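Local coordinates for protein glutamyl endopeptidase (Staphylococcus epidermidis, PDB 6PYM) that probably cleaves proteins as a secreted serine endopeptidase, acting preferentially on the carbonyl side of glutamate and also of aspartate, at residues F24-I27 with G32-S35; G90-A95 with G154-R159; L162-G167 with G182-G187. The protein carries 1 engineered substitution. All blocks are in the same frame, centred on the assembly; numbering follows the deposited sequence.

Contact 1 of 3, residues F24-I27 with G32-S35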
ATOM      1  N   PHE A  24       6.470   2.722   4.087  1.00  7.40           N
ATOM      2  CA  PHE A  24       7.550   2.957   3.138  1.00  7.71           C
ATOM      3  C   PHE A  24       8.411   1.704   3.036  1.00  7.65           C
ATOM      4  O   PHE A  24       8.752   1.097   4.060  1.00  8.90           O
ATOM      5  CB  PHE A  24       8.380   4.140   3.643  1.00  7.95           C
ATOM      6  CG  PHE A  24       9.691   4.343   2.934  1.00  8.18           C
ATOM      7  CD1 PHE A  24       9.734   4.841   1.642  1.00  8.78           C
ATOM      8  CD2 PHE A  24      10.893   4.070   3.584  1.00  9.05           C
ATOM      9  CE1 PHE A  24      10.952   5.039   1.002  1.00 10.05           C
ATOM     10  CE2 PHE A  24      12.105   4.270   2.951  1.00 10.81           C
ATOM     11  CZ  PHE A  24      12.131   4.755   1.666  1.00 10.85           C
ATOM     12  N   ILE A  25       8.745   1.305   1.809  1.00  7.73           N
ATOM     13  CA  ILE A  25       9.511   0.090   1.561  1.00  8.45           C
ATOM     14  C   ILE A  25      10.836   0.466   0.914  1.00  8.76           C
ATOM     15  O   ILE A  25      10.862   1.225  -0.063  1.00  9.44           O
ATOM     16  CB  ILE A  25       8.730  -0.883   0.665  1.00  8.41           C
ATOM     17  CG1 ILE A  25       7.414  -1.273   1.338  1.00 11.54           C
ATOM     18  CG2 ILE A  25       9.563  -2.123   0.372  1.00 11.39           C
ATOM     19  CD1 ILE A  25       6.607  -2.312   0.567  1.00 11.38           C
ATOM     20  N   TYR A  26      11.931  -0.082   1.443  1.00  9.20           N
ATOM     21  CA  TYR A  26      13.275   0.207   0.960  1.00  9.93           C
ATOM     22  C   TYR A  26      13.975  -1.114   0.688  1.00  9.46           C
ATOM     23  O   TYR A  26      14.023  -1.983   1.562  1.00  9.81           O
ATOM     24  CB  TYR A  26      14.041   1.006   2.016  1.00 10.01           C
ATOM     25  CG  TYR A  26      15.412   1.492   1.584  1.00 10.57           C
ATOM     26  CD1 TYR A  26      16.546   0.702   1.769  1.00 11.21           C
ATOM     27  CD2 TYR A  26      15.577   2.752   1.020  1.00 11.99           C
ATOM     28  CE1 TYR A  26      17.810   1.157   1.387  1.00 12.37           C
ATOM     29  CE2 TYR A  26      16.834   3.212   0.633  1.00 12.95           C
ATOM     30  CZ  TYR A  26      17.940   2.414   0.827  1.00 12.45           C
ATOM     31  OH  TYR A  26      19.180   2.886   0.444  1.00 13.08           O
ATOM     32  N   ILE A  27      14.488  -1.278  -0.530  1.00 10.24           N
ATOM     33  CA  ILE A  27      15.174  -2.505  -0.935  1.00 10.69           C
ATOM     34  C   ILE A  27      16.503  -2.129  -1.577  1.00 11.15           C
ATOM     35  O   ILE A  27      16.517  -1.535  -2.663  1.00 12.33           O
ATOM     36  CB  ILE A  27      14.334  -3.347  -1.913  1.00 11.64           C
ATOM     37  CG1 ILE A  27      12.961  -3.681  -1.323  1.00 11.50           C
ATOM     38  CG2 ILE A  27      15.076  -4.631  -2.274  1.00 14.48           C
ATOM     39  CD1 ILE A  27      12.023  -4.384  -2.299  1.00 13.29           C
ATOM     40  N   GLY A  32      22.529   0.886  -5.776  1.00 23.57           N
ATOM     41  CA  GLY A  32      21.546   1.849  -5.313  1.00 23.12           C
ATOM     42  C   GLY A  32      20.443   1.233  -4.476  1.00 18.17           C
ATOM     43  O   GLY A  32      20.692   0.390  -3.618  1.00 17.37           O
ATOM     44  N   TYR A  33      19.212   1.666  -4.727  1.00 19.26           N
ATOM     45  CA  TYR A  33      18.069   1.133  -4.006  1.00 14.72           C
ATOM     46  C   TYR A  33      16.841   1.292  -4.878  1.00 16.81           C
ATOM     47  O   TYR A  33      16.808   2.101  -5.808  1.00 17.62           O
ATOM     48  CB  TYR A  33      17.855   1.836  -2.654  1.00 17.30           C
ATOM     49  CG  TYR A  33      17.432   3.291  -2.758  1.00 17.57           C
ATOM     50  CD1 TYR A  33      16.089   3.645  -2.851  1.00 17.28           C
ATOM     51  CD2 TYR A  33      18.376   4.311  -2.747  1.00 19.77           C
ATOM     52  CE1 TYR A  33      15.701   4.968  -2.949  1.00 20.13           C
ATOM     53  CE2 TYR A  33      17.993   5.639  -2.840  1.00 19.90           C
ATOM     54  CZ  TYR A  33      16.655   5.960  -2.943  1.00 23.49           C
ATOM     55  OH  TYR A  33      16.271   7.280  -3.036  1.00 25.51           O
ATOM     56  N   MET A  34      15.828   0.512  -4.560  1.00 15.33           N
ATOM     57  CA  MET A  34      14.490   0.797  -5.031  1.00 15.24           C
ATOM     58  C   MET A  34      13.614   1.036  -3.813  1.00 13.15           C
ATOM     59  O   MET A  34      13.890   0.538  -2.715  1.00 13.88           O
ATOM     60  CB  MET A  34      13.939  -0.339  -5.867  1.00 18.19           C
ATOM     61  CG  MET A  34      13.951  -1.658  -5.171  1.00 19.17           C
ATOM     62  SD  MET A  34      13.371  -2.950  -6.277  1.00 28.94           S
ATOM     63  CE  MET A  34      11.616  -2.595  -6.335  1.00 19.71           C
ATOM     64  N   SER A  35      12.575   1.830  -3.999  1.00 11.90           N
ATOM     65  CA  SER A  35      11.648   2.081  -2.912  1.00 10.51           C
ATOM     66  C   SER A  35      10.227   1.918  -3.411  1.00 10.19           C
ATOM     67  O   SER A  35       9.942   2.035  -4.607  1.00 13.63           O
ATOM     68  CB  SER A  35      11.857   3.448  -2.256  1.00 13.59           C
ATOM     69  OG  SER A  35      11.417   4.511  -3.082  1.00 16.90           O
TER
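Residues 24-27 and 32-35 face each other in a beta hairpin, with Tyr26 and Ile27 opposite Ser35 and Met34. Two backbone bonds close the Ile27-Met34 pair. Ile27 N donates to Met34 O at 2.9 Å, and Met34 N donates to Ile27 O at 2.9 Å. Both bonds are nearly straight. This is an antiparallel hydrogen-bonded pair, and Tyr26 with Ser35 is the next, non-hydrogen-bonded one. There the backbone of Ser35 comes close to Ile25, the neighbour of Tyr26 in the chain: Ser35 CA lies 3.1 Å from Ile25 O in a CA-H...O contact.

The two tyrosines meet near the turn. Their planes are near parallel, 23° apart, but slid so far that the rings barely overlap. Tyr26 CE2 sits over one face of the Tyr33 ring, toward its rim, 3.4 Å from Tyr33 CG. The side chains cross at about a right angle, and Tyr26 OH lies 3.5 Å from Tyr33 CB, at the base of the side chain. Tyr33 holds its CG between its backbone N and carbonyl carbon (chi1 67°), which turns one face of the ring to Tyr26. On the same face of the sheet, Phe24 CE1 touches Ser35 CB at 3.7 Å. The Phe24 ring also makes an edge-to-face contact with Tyr134.

The opposite face carries Ile27 and Met34. Ile27 CB packs against Met34 CG at 3.7 Å. The side chain of Met34 is about 6 Å from that of His51, a predicted charge-relay residue. Beyond the hairpin, Ile25 is joined to Gly36 by backbone hydrogen bonding and packs on Ile46 and Thr48 of strand 45-48. Strands 22-27 and 34-42 are the first two strands of the closed six-stranded antiparallel barrel, the N-terminal half of a chymotrypsin-like fold.

Contact 2 of 3, residues G90-A95 with G154-R159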
ATOM      1  N   GLY A  90      -3.499 -15.210  -8.241  1.00 11.85           N
ATOM      2  CA  GLY A  90      -4.108 -14.706  -9.453  1.00 12.82           C
ATOM      3  C   GLY A  90      -3.187 -13.785 -10.236  1.00 11.52           C
ATOM      4  O   GLY A  90      -2.086 -13.426  -9.812  1.00 11.55           O
ATOM      5  N   ASN A  91      -3.673 -13.389 -11.410  1.00 10.66           N
ATOM      6  CA  ASN A  91      -2.870 -12.617 -12.358  1.00 10.91           C
ATOM      7  C   ASN A  91      -2.987 -11.115 -12.100  1.00 11.03           C
ATOM      8  O   ASN A  91      -3.362 -10.338 -12.976  1.00 12.60           O
ATOM      9  CB  ASN A  91      -3.270 -12.960 -13.787  1.00 13.18           C
ATOM     10  CG  ASN A  91      -2.904 -14.370 -14.158  1.00 13.68           C
ATOM     11  OD1 ASN A  91      -1.743 -14.665 -14.446  1.00 16.05           O
ATOM     12  ND2 ASN A  91      -3.886 -15.257 -14.148  1.00 14.20           N
ATOM     13  N   SER A  92      -2.621 -10.715 -10.881  1.00 10.19           N
ATOM     14  CA  SER A  92      -2.626  -9.315 -10.473  1.00 10.15           C
ATOM     15  C   SER A  92      -1.396  -9.034  -9.623  1.00  9.39           C
ATOM     16  O   SER A  92      -0.825  -9.933  -9.004  1.00  9.10           O
ATOM     17  CB  SER A  92      -3.893  -8.952  -9.697  1.00 13.15           C
ATOM     18  OG  SER A  92      -5.039  -9.096 -10.517  1.00 18.78           O
ATOM     19  N   ASP A  93      -1.023  -7.752  -9.570  1.00  9.25           N
ATOM     20  CA  ASP A  93       0.230  -7.295  -8.965  1.00  8.25           C
ATOM     21  C   ASP A  93       0.069  -7.097  -7.452  1.00  7.70           C
ATOM     22  O   ASP A  93       0.204  -5.989  -6.920  1.00  8.27           O
ATOM     23  CB  ASP A  93       0.661  -5.996  -9.642  1.00  8.87           C
ATOM     24  CG  ASP A  93       2.125  -5.675  -9.452  1.00  8.32           C
ATOM     25  OD1 ASP A  93       2.839  -6.435  -8.775  1.00  8.57           O
ATOM     26  OD2 ASP A  93       2.546  -4.625  -9.995  1.00  9.40           O
ATOM     27  N   LEU A  94      -0.199  -8.197  -6.741  1.00  7.55           N
ATOM     28  CA  LEU A  94      -0.485  -8.153  -5.309  1.00  8.18           C
ATOM     29  C   LEU A  94       0.327  -9.212  -4.585  1.00  7.93           C
ATOM     30  O   LEU A  94       0.356 -10.375  -5.005  1.00  8.88           O
ATOM     31  CB  LEU A  94      -1.966  -8.422  -5.054  1.00  9.30           C
ATOM     32  CG  LEU A  94      -2.397  -8.458  -3.584  1.00  8.67           C
ATOM     33  CD1 LEU A  94      -2.195  -7.097  -2.903  1.00 10.14           C
ATOM     34  CD2 LEU A  94      -3.843  -8.929  -3.476  1.00 10.79           C
ATOM     35  N   ALA A  95       0.947  -8.829  -3.476  1.00  8.23           N
ATOM     36  CA  ALA A  95       1.626  -9.778  -2.613  1.00  9.01           C
ATOM     37  C   ALA A  95       1.438  -9.375  -1.162  1.00  8.44           C
ATOM     38  O   ALA A  95       1.345  -8.185  -0.832  1.00  9.26           O
ATOM     39  CB  ALA A  95       3.127  -9.841  -2.918  1.00  9.60           C
ATOM     40  N   GLY A 154     -13.168  -3.473 -13.048  1.00 13.78           N
ATOM     41  CA  GLY A 154     -13.400  -4.676 -13.824  1.00 17.19           C
ATOM     42  C   GLY A 154     -12.514  -5.807 -13.359  1.00 15.87           C
ATOM     43  O   GLY A 154     -11.288  -5.668 -13.361  1.00 15.04           O
ATOM     44  N   GLY A 155     -13.119  -6.925 -12.961  1.00 16.22           N
ATOM     45  CA  GLY A 155     -12.347  -8.044 -12.453  1.00 16.73           C
ATOM     46  C   GLY A 155     -11.533  -7.622 -11.247  1.00 13.62           C
ATOM     47  O   GLY A 155     -12.075  -7.174 -10.229  1.00 16.24           O
ATOM     48  N   GLU A 156     -10.213  -7.752 -11.364  1.00 13.25           N
ATOM     49  CA  GLU A 156      -9.276  -7.374 -10.312  1.00 12.70           C
ATOM     50  C   GLU A 156      -8.614  -6.024 -10.574  1.00 11.82           C
ATOM     51  O   GLU A 156      -7.574  -5.726  -9.976  1.00 11.61           O
ATOM     52  CB  GLU A 156      -8.229  -8.471 -10.105  1.00 14.60           C
ATOM     53  CG  GLU A 156      -8.828  -9.737  -9.502  1.00 17.00           C
ATOM     54  CD  GLU A 156      -7.888 -10.933  -9.493  1.00 19.56           C
ATOM     55  OE1 GLU A 156      -6.738 -10.826  -9.971  1.00 20.14           O
ATOM     56  OE2 GLU A 156      -8.321 -12.001  -9.006  1.00 21.35           O
ATOM     57  N   GLU A 157      -9.190  -5.202 -11.444  1.00 11.56           N
ATOM     58  CA  GLU A 157      -8.589  -3.940 -11.850  1.00 11.49           C
ATOM     59  C   GLU A 157      -9.501  -2.794 -11.443  1.00 11.02           C
ATOM     60  O   GLU A 157     -10.691  -2.793 -11.770  1.00 12.38           O
ATOM     61  CB  GLU A 157      -8.375  -3.945 -13.371  1.00 14.21           C
ATOM     62  CG  GLU A 157      -7.940  -2.614 -13.976  1.00 15.22           C
ATOM     63  CD  GLU A 157      -6.432  -2.461 -14.103  1.00 16.85           C
ATOM     64  OE1 GLU A 157      -5.706  -3.216 -13.431  1.00 15.89           O
ATOM     65  OE2 GLU A 157      -5.979  -1.571 -14.868  1.00 16.27           O
ATOM     66  N   LEU A 158      -8.946  -1.818 -10.729  1.00  9.95           N
ATOM     67  CA  LEU A 158      -9.651  -0.576 -10.422  1.00  9.83           C
ATOM     68  C   LEU A 158      -8.748   0.574 -10.838  1.00  9.95           C
ATOM     69  O   LEU A 158      -7.588   0.635 -10.413  1.00 10.28           O
ATOM     70  CB  LEU A 158     -10.051  -0.476  -8.931  1.00 12.61           C
ATOM     71  CG  LEU A 158     -10.868   0.763  -8.504  1.00 12.98           C
ATOM     72  CD1 LEU A 158     -11.808   0.460  -7.349  1.00 14.47           C
ATOM     73  CD2 LEU A 158      -9.955   1.925  -8.124  1.00 15.16           C
ATOM     74  N   ARG A 159      -9.268   1.471 -11.673  1.00  9.32           N
ATOM     75  CA  ARG A 159      -8.490   2.578 -12.211  1.00  9.29           C
ATOM     76  C   ARG A 159      -9.047   3.905 -11.728  1.00  9.08           C
ATOM     77  O   ARG A 159     -10.228   4.020 -11.388  1.00  9.60           O
ATOM     78  CB  ARG A 159      -8.507   2.569 -13.741  1.00 10.35           C
ATOM     79  CG  ARG A 159      -7.964   1.296 -14.348  1.00 11.12           C
ATOM     80  CD  ARG A 159      -8.228   1.255 -15.836  1.00 11.84           C
ATOM     81  NE  ARG A 159      -7.693   0.031 -16.420  1.00 13.68           N
ATOM     82  CZ  ARG A 159      -7.972  -0.406 -17.645  1.00 14.93           C
ATOM     83  NH1 ARG A 159      -8.792   0.279 -18.432  1.00 18.02           N
ATOM     84  NH2 ARG A 159      -7.433  -1.535 -18.080  1.00 20.07           N
TER
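Ser92 and Glu156 join the loop of residues 90-95 to the segment 154-159, a turn leading into a strand, through a single hydrogen bond at the protein surface. The loop begins at Gly90, whose carbonyl O accepts a bond from Lys50 NZ. Asn91 is the centre of an inverse gamma turn, with a weak bond from Ser92 N back to Gly90 O. The CB of Ser92 points toward the 154-159 segment.

Ser92 makes the contact with its hydroxyl. OG lies beside its own backbone N and anti to the carbonyl carbon (chi1 -63°). From there it donates to Glu156 OE1 at 2.5 Å, a very short bond. The hydroxyl also rests near the root of the glutamate, with Ser92 OG 3.3 Å from Glu156 CB.

Asp93 follows at the centre of a second inverse gamma turn. It is a predicted charge-relay residue, and its OD2 is hydrogen-bonded to His51 ND1.

On the other side, a type II' turn from Gly154 to Glu157 presents Glu156. Its ends are bonded both ways, Gly154 N to Glu157 O and Glu157 N to Gly154 O, each at 2.9 Å. The CB of Glu156 points toward the loop. Beyond CG its chain is extended (chi2 170°), and this brings OE1 to the serine hydroxyl. Further on, Arg159 NE meets Glu157 OE2 at 2.8 Å in a nearly straight hydrogen bond that is part of a salt bridge. Glu157 OE2 accepts with its anti lone pair and lies in the plane of the Arg159 guanidinium group.

Glu156 is held at both carboxylate oxygens, since OE2 also bonds to Tyr88 OH. Two hydroxyls therefore fix how its flat end is turned. If both donate, they would stabilise a negatively charged Glu156, though the very short Ser92 distance is to be read with caution.

Contact 3 of 3, residues L162-G167 with G182-G187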
ATOM      1  N   LEU A 162      -6.404  10.131 -10.552  1.00  9.17           N
ATOM      2  CA  LEU A 162      -5.470  10.856  -9.707  1.00  8.87           C
ATOM      3  C   LEU A 162      -4.032  10.493 -10.075  1.00  8.22           C
ATOM      4  O   LEU A 162      -3.759   9.418 -10.616  1.00  9.92           O
ATOM      5  CB  LEU A 162      -5.749  10.554  -8.233  1.00  9.39           C
ATOM      6  CG  LEU A 162      -5.743   9.085  -7.802  1.00  8.27           C
ATOM      7  CD1 LEU A 162      -4.343   8.606  -7.408  1.00 10.52           C
ATOM      8  CD2 LEU A 162      -6.748   8.841  -6.671  1.00 12.46           C
ATOM      9  N   SER A 163      -3.110  11.405  -9.775  1.00  8.14           N
ATOM     10  CA  SER A 163      -1.705  11.245 -10.140  1.00  8.23           C
ATOM     11  C   SER A 163      -0.914  10.428  -9.117  1.00  7.85           C
ATOM     12  O   SER A 163      -1.152  10.497  -7.907  1.00  8.42           O
ATOM     13  CB  SER A 163      -1.045  12.612 -10.278  1.00  9.21           C
ATOM     14  OG  SER A 163      -1.518  13.325 -11.406  1.00  9.39           O
ATOM     15  N   THR A 164       0.058   9.666  -9.628  1.00  7.89           N
ATOM     16  CA  THR A 164       1.011   8.916  -8.819  1.00  8.34           C
ATOM     17  C   THR A 164       2.355   8.944  -9.533  1.00  8.06           C
ATOM     18  O   THR A 164       2.431   9.236 -10.728  1.00  8.50           O
ATOM     19  CB  THR A 164       0.583   7.450  -8.641  1.00  7.89           C
ATOM     20  OG1 THR A 164       0.584   6.803  -9.915  1.00  8.74           O
ATOM     21  CG2 THR A 164      -0.807   7.334  -8.028  1.00  9.76           C
ATOM     22  N   VAL A 165       3.421   8.626  -8.796  1.00  8.35           N
ATOM     23  CA  VAL A 165       4.779   8.620  -9.332  1.00  9.63           C
ATOM     24  C   VAL A 165       5.494   7.384  -8.815  1.00  9.01           C
ATOM     25  O   VAL A 165       5.259   6.951  -7.684  1.00  9.90           O
ATOM     26  CB  VAL A 165       5.549   9.909  -8.922  1.00 10.87           C
ATOM     27  CG1 VAL A 165       7.025   9.856  -9.346  1.00 12.94           C
ATOM     28  CG2 VAL A 165       4.889  11.137  -9.521  1.00 12.09           C
ATOM     29  N   GLY A 166       6.390   6.835  -9.639  1.00  9.45           N
ATOM     30  CA  GLY A 166       7.258   5.740  -9.245  1.00  9.78           C
ATOM     31  C   GLY A 166       7.717   5.856  -7.808  1.00  9.36           C
ATOM     32  O   GLY A 166       8.240   6.890  -7.389  1.00  9.62           O
ATOM     33  N   GLY A 167       7.501   4.786  -7.041  1.00  9.36           N
ATOM     34  CA  GLY A 167       7.590   4.782  -5.593  1.00  9.55           C
ATOM     35  C   GLY A 167       6.241   4.573  -4.936  1.00  7.35           C
ATOM     36  O   GLY A 167       6.161   3.969  -3.856  1.00  8.08           O
ATOM     37  N   GLY A 182      -8.259  -1.065  -2.731  1.00  7.94           N
ATOM     38  CA  GLY A 182      -7.336  -1.605  -3.712  1.00  8.22           C
ATOM     39  C   GLY A 182      -5.911  -1.286  -3.320  1.00  7.08           C
ATOM     40  O   GLY A 182      -5.660  -0.551  -2.361  1.00  7.48           O
ATOM     41  N   ILE A 183      -4.979  -1.861  -4.079  1.00  7.22           N
ATOM     42  CA  ILE A 183      -3.546  -1.649  -3.884  1.00  7.44           C
ATOM     43  C   ILE A 183      -2.993  -1.119  -5.202  1.00  7.17           C
ATOM     44  O   ILE A 183      -2.979  -1.839  -6.210  1.00  7.66           O
ATOM     45  CB  ILE A 183      -2.830  -2.935  -3.442  1.00  7.25           C
ATOM     46  CG1 ILE A 183      -3.408  -3.467  -2.117  1.00  8.25           C
ATOM     47  CG2 ILE A 183      -1.322  -2.716  -3.356  1.00  8.22           C
ATOM     48  CD1 ILE A 183      -3.210  -2.547  -0.916  1.00  8.48           C
ATOM     49  N   HIS A 184      -2.546   0.134  -5.200  1.00  7.26           N
ATOM     50  CA  HIS A 184      -2.002   0.758  -6.396  1.00  7.35           C
ATOM     51  C   HIS A 184      -0.827  -0.049  -6.932  1.00  6.85           C
ATOM     52  O   HIS A 184      -0.005  -0.548  -6.163  1.00  6.95           O
ATOM     53  CB  HIS A 184      -1.513   2.156  -6.025  1.00  7.82           C
ATOM     54  CG  HIS A 184      -0.827   2.853  -7.140  1.00  7.01           C
ATOM     55  ND1 HIS A 184      -1.507   3.402  -8.205  1.00  7.50           N
ATOM     56  CD2 HIS A 184       0.489   3.028  -7.391  1.00  8.10           C
ATOM     57  CE1 HIS A 184      -0.633   3.913  -9.052  1.00  7.99           C
ATOM     58  NE2 HIS A 184       0.587   3.699  -8.582  1.00  8.00           N
ATOM     59  N   TYR A 185      -0.723  -0.158  -8.264  1.00  7.32           N
ATOM     60  CA  TYR A 185       0.468  -0.784  -8.845  1.00  7.72           C
ATOM     61  C   TYR A 185       1.169   0.007  -9.942  1.00  8.34           C
ATOM     62  O   TYR A 185       2.346  -0.274 -10.203  1.00  9.20           O
ATOM     63  CB  TYR A 185       0.205  -2.226  -9.326  1.00  8.95           C
ATOM     64  CG  TYR A 185      -0.686  -2.371 -10.533  1.00  8.35           C
ATOM     65  CD1 TYR A 185      -0.163  -2.350 -11.827  1.00  9.83           C
ATOM     66  CD2 TYR A 185      -2.049  -2.579 -10.380  1.00  9.30           C
ATOM     67  CE1 TYR A 185      -0.986  -2.507 -12.931  1.00 10.79           C
ATOM     68  CE2 TYR A 185      -2.876  -2.738 -11.475  1.00 10.19           C
ATOM     69  CZ  TYR A 185      -2.338  -2.710 -12.745  1.00 10.41           C
ATOM     70  OH  TYR A 185      -3.149  -2.867 -13.847  1.00 13.36           O
ATOM     71  N   GLY A 186       0.524   0.979 -10.576  1.00  8.01           N
ATOM     72  CA  GLY A 186       1.167   1.721 -11.649  1.00  9.46           C
ATOM     73  C   GLY A 186       0.113   2.400 -12.505  1.00  8.67           C
ATOM     74  O   GLY A 186      -1.015   2.591 -12.068  1.00 10.66           O
ATOM     75  N   GLY A 187       0.506   2.777 -13.719  1.00  9.80           N
ATOM     76  CA  GLY A 187      -0.461   3.406 -14.603  1.00  9.30           C
ATOM     77  C   GLY A 187       0.019   3.461 -16.038  1.00  8.59           C
ATOM     78  O   GLY A 187       1.093   2.962 -16.390  1.00  9.68           O
TER
HETATM   79  O   HOH W   1       3.143   5.022  -9.801  1.00  4.82           O
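The His184 ring has Thr164 over one face and Gly186 N over the other, with a water at its edge in plane. These groups lie in the second, C-terminal half of the chymotrypsin-like fold. As in V8-like glutamate-specific proteases, this histidine and threonine, next to the N-terminus, probably belong to the pocket for the glutamate side chain.

Thr164 reaches the ring with both branches. Its methyl CG2 makes a CH-pi contact, 4.0 Å from the centroid of the His184 ring and 29° off the normal. Its hydroxyl leans over the rim, with Thr164 OG1 3.3 Å from His184 CE1. On the far face, Gly186 N stands 3.3 Å above the His184 ring plane, offset toward the rim. Tyr185 and Gly186 form a classic beta bulge opposite Ser194.

His184 has CG anti to its backbone N (chi1 175°), which carries the ring toward Thr164. The ring's ND1 is hydrogen-bonded to Tyr160 OH, so its rotation is fixed from that side too. Thr164 also meets the N-terminus: it is joined to Val1 by backbone hydrogen bonding, and Val1 N makes a weak hydrogen bond with OG1.

The in-plane water links the two side chains, hydrogen-bonded at 3.1 Å to Thr164 OG1 and at 3.1 Å to His184 NE2.

Overall arrangement
The contacts follow one another along the chain, each closing before the next opens. Contact 1 belongs to the closed six-stranded barrel, and contact 3 reaches strand 180-188 of the seven-stranded sheet. Contact 2 runs between the halves, from the loop before strand 95-99 to the turn before strand 157-160. The centres of contacts 1 and 3 are about 16 Å apart, without touching, and those of contacts 1 and 2 about 23 Å. Contacts 2 and 3, about 13 Å between centres, do touch: Glu157 OE1 probably bonds to Tyr185 OH, and Leu94 packs on Ile183. Together they lie around the predicted charge relay of His51, Asp93 and position 169, where this protein carries an engineered alanine.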